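PDB 6V98: cysteine hydrolase, which probably acts as a cysteine hydrolase effector that Vibrio cholerae delivers through its type VI secretion system against competing bacteria. Local coordinates for residues L97-L100 and K101-L105. Sequence-based numbering, arbitrary orientation.
Sequences LKVL and KEVSL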
ATOM      1  N   LEU A  97      -3.315   9.998 -10.811  1.00 30.08           N
ATOM      2  CA  LEU A  97      -2.409  11.052 -10.359  1.00 25.73           C
ATOM      3  C   LEU A  97      -2.969  11.790  -9.148  1.00 29.56           C
ATOM      4  O   LEU A  97      -2.216  12.179  -8.247  1.00 31.16           O
ATOM      5  CB  LEU A  97      -2.144  12.059 -11.488  1.00 27.00           C
ATOM      6  CG  LEU A  97      -1.031  11.797 -12.503  1.00 36.99           C
ATOM      7  CD1 LEU A  97      -1.176  12.761 -13.686  1.00 35.22           C
ATOM      8  CD2 LEU A  97       0.338  11.935 -11.846  1.00 27.82           C
ATOM      9  N   LYS A  98      -4.281  12.025  -9.121  1.00 29.79           N
ATOM     10  CA  LYS A  98      -4.873  12.747  -8.001  1.00 27.24           C
ATOM     11  C   LYS A  98      -4.731  11.955  -6.709  1.00 30.41           C
ATOM     12  O   LYS A  98      -4.420  12.519  -5.653  1.00 29.57           O
ATOM     13  CB  LYS A  98      -6.342  13.046  -8.291  1.00 29.01           C
ATOM     14  CG  LYS A  98      -7.035  13.838  -7.211  1.00 42.16           C
ATOM     15  CD  LYS A  98      -8.444  14.185  -7.624  1.00 46.43           C
ATOM     16  CE  LYS A  98      -9.156  14.914  -6.513  1.00 50.28           C
ATOM     17  NZ  LYS A  98     -10.575  15.156  -6.878  1.00 57.33           N
ATOM     18  N   VAL A  99      -4.928  10.634  -6.786  1.00 29.76           N
ATOM     19  CA  VAL A  99      -4.778   9.770  -5.620  1.00 25.77           C
ATOM     20  C   VAL A  99      -3.321   9.682  -5.200  1.00 23.86           C
ATOM     21  O   VAL A  99      -3.009   9.668  -4.005  1.00 25.80           O
ATOM     22  CB  VAL A  99      -5.352   8.373  -5.921  1.00 25.42           C
ATOM     23  CG1 VAL A  99      -4.985   7.375  -4.802  1.00 24.76           C
ATOM     24  CG2 VAL A  99      -6.858   8.455  -6.099  1.00 28.31           C
ATOM     25  N   LEU A 100      -2.406   9.575  -6.168  1.00 25.33           N
ATOM     26  CA  LEU A 100      -1.001   9.424  -5.814  1.00 21.44           C
ATOM     27  C   LEU A 100      -0.495  10.673  -5.107  1.00 24.47           C
ATOM     28  O   LEU A 100       0.212  10.585  -4.098  1.00 25.76           O
ATOM     29  CB  LEU A 100      -0.174   9.118  -7.060  1.00 22.14           C
ATOM     30  CG  LEU A 100      -0.438   7.729  -7.676  1.00 22.59           C
ATOM     31  CD1 LEU A 100       0.366   7.532  -8.959  1.00 21.58           C
ATOM     32  CD2 LEU A 100      -0.144   6.600  -6.660  1.00 22.68           C
ATOM     33  N   LYS A 101      -0.867  11.848  -5.615  1.00 25.76           N
ATOM     34  CA  LYS A 101      -0.507  13.084  -4.931  1.00 24.76           C
ATOM     35  C   LYS A 101      -1.069  13.118  -3.510  1.00 25.83           C
ATOM     36  O   LYS A 101      -0.381  13.542  -2.572  1.00 29.42           O
ATOM     37  CB  LYS A 101      -1.012  14.279  -5.729  1.00 33.27           C
ATOM     38  CG  LYS A 101      -0.367  15.575  -5.322  1.00 31.24           C
ATOM     39  CD  LYS A 101      -0.753  16.693  -6.270  1.00 33.52           C
ATOM     40  CE  LYS A 101       0.408  17.657  -6.428  1.00 51.98           C
ATOM     41  NZ  LYS A 101       0.511  18.575  -5.270  1.00 58.92           N
ATOM     42  N   GLU A 102      -2.328  12.711  -3.337  1.00 24.14           N
ATOM     43  CA  GLU A 102      -2.920  12.679  -2.001  1.00 22.61           C
ATOM     44  C   GLU A 102      -2.106  11.789  -1.073  1.00 25.75           C
ATOM     45  O   GLU A 102      -1.759  12.184   0.047  1.00 25.03           O
ATOM     46  CB  GLU A 102      -4.371  12.193  -2.079  1.00 24.80           C
ATOM     47  CG  GLU A 102      -5.340  13.210  -2.718  1.00 32.00           C
ATOM     48  CD  GLU A 102      -6.722  12.622  -2.972  1.00 31.91           C
ATOM     49  OE1 GLU A 102      -6.828  11.387  -3.024  1.00 27.31           O
ATOM     50  OE2 GLU A 102      -7.698  13.385  -3.124  1.00 31.12           O
ATOM     51  N   VAL A 103      -1.778  10.583  -1.541  1.00 24.37           N
ATOM     52  CA  VAL A 103      -1.096   9.604  -0.698  1.00 23.85           C
ATOM     53  C   VAL A 103       0.312  10.076  -0.364  1.00 24.30           C
ATOM     54  O   VAL A 103       0.778   9.942   0.780  1.00 24.42           O
ATOM     55  CB  VAL A 103      -1.109   8.238  -1.410  1.00 32.27           C
ATOM     56  CG1 VAL A 103      -0.132   7.284  -0.776  1.00 34.36           C
ATOM     57  CG2 VAL A 103      -2.527   7.664  -1.386  1.00 25.34           C
ATOM     58  N   SER A 104       1.000  10.667  -1.342  1.00 24.26           N
ATOM     59  CA  SER A 104       2.349  11.163  -1.095  1.00 26.56           C
ATOM     60  C   SER A 104       2.352  12.258  -0.030  1.00 32.39           C
ATOM     61  O   SER A 104       3.216  12.268   0.858  1.00 25.20           O
ATOM     62  CB  SER A 104       2.963  11.680  -2.397  1.00 25.06           C
ATOM     63  OG  SER A 104       4.241  12.215  -2.132  1.00 29.51           O
ATOM     64  N   LEU A 105       1.404  13.198  -0.109  1.00 29.38           N
ATOM     65  CA  LEU A 105       1.338  14.267   0.881  1.00 25.51           C
ATOM     66  C   LEU A 105       0.973  13.721   2.252  1.00 25.89           C
ATOM     67  O   LEU A 105       1.591  14.085   3.261  1.00 30.79           O
ATOM     68  CB  LEU A 105       0.310  15.323   0.459  1.00 28.18           C
ATOM     69  CG  LEU A 105       0.022  16.381   1.528  1.00 29.99           C
ATOM     70  CD1 LEU A 105       1.310  17.098   1.911  1.00 30.44           C
ATOM     71  CD2 LEU A 105      -1.031  17.396   1.051  1.00 31.77           C
TER
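Val99 and Val103 meet one turn apart on the alpha-helix 93-107, an amphipathic helix lying against the antiparallel sheet of this TseH-like family protein, and they illustrate how i to i+4 spacing sorts side chains onto faces. On the buried side, CG1 of Val99 lies 4.2 Å from CG2 of Val103. CG2 of Val103 is turned back along the helix beside its own backbone N and lies 3.3 Å from Val99 O, while Val103 CG1 stands anti to that N (chi1 165°). Leu100, buried as well, packs on Ile48, Tyr192 and Leu199 of the sheet.

The more exposed side works differently. Lys98 runs fully extended and Glu102 crosses its aliphatic part at a slant, with CE of Lys98 4.0 Å from OE2 of Glu102. Their charged atoms stay apart: NZ of Lys98 lies 5.1 Å from OE2 of Glu102, so any attraction is probably only a modest electrostatic one. OE2 instead hydrogen-bonds to the hydroxyl of Ser82 in a neighbouring loop. Because Glu102 CG sits anti to its carbonyl carbon (chi1 -71°), the chain folds back over the preceding turn, bringing CG to 3.2 Å from Lys98 O. That oxygen also accepts the backbone N-H of Glu102. One turn on from Leu100, Ser104 gives its backbone N-H to Leu100 O at 2.9 Å, while its OG hydrogen-bonds to Gly111 O.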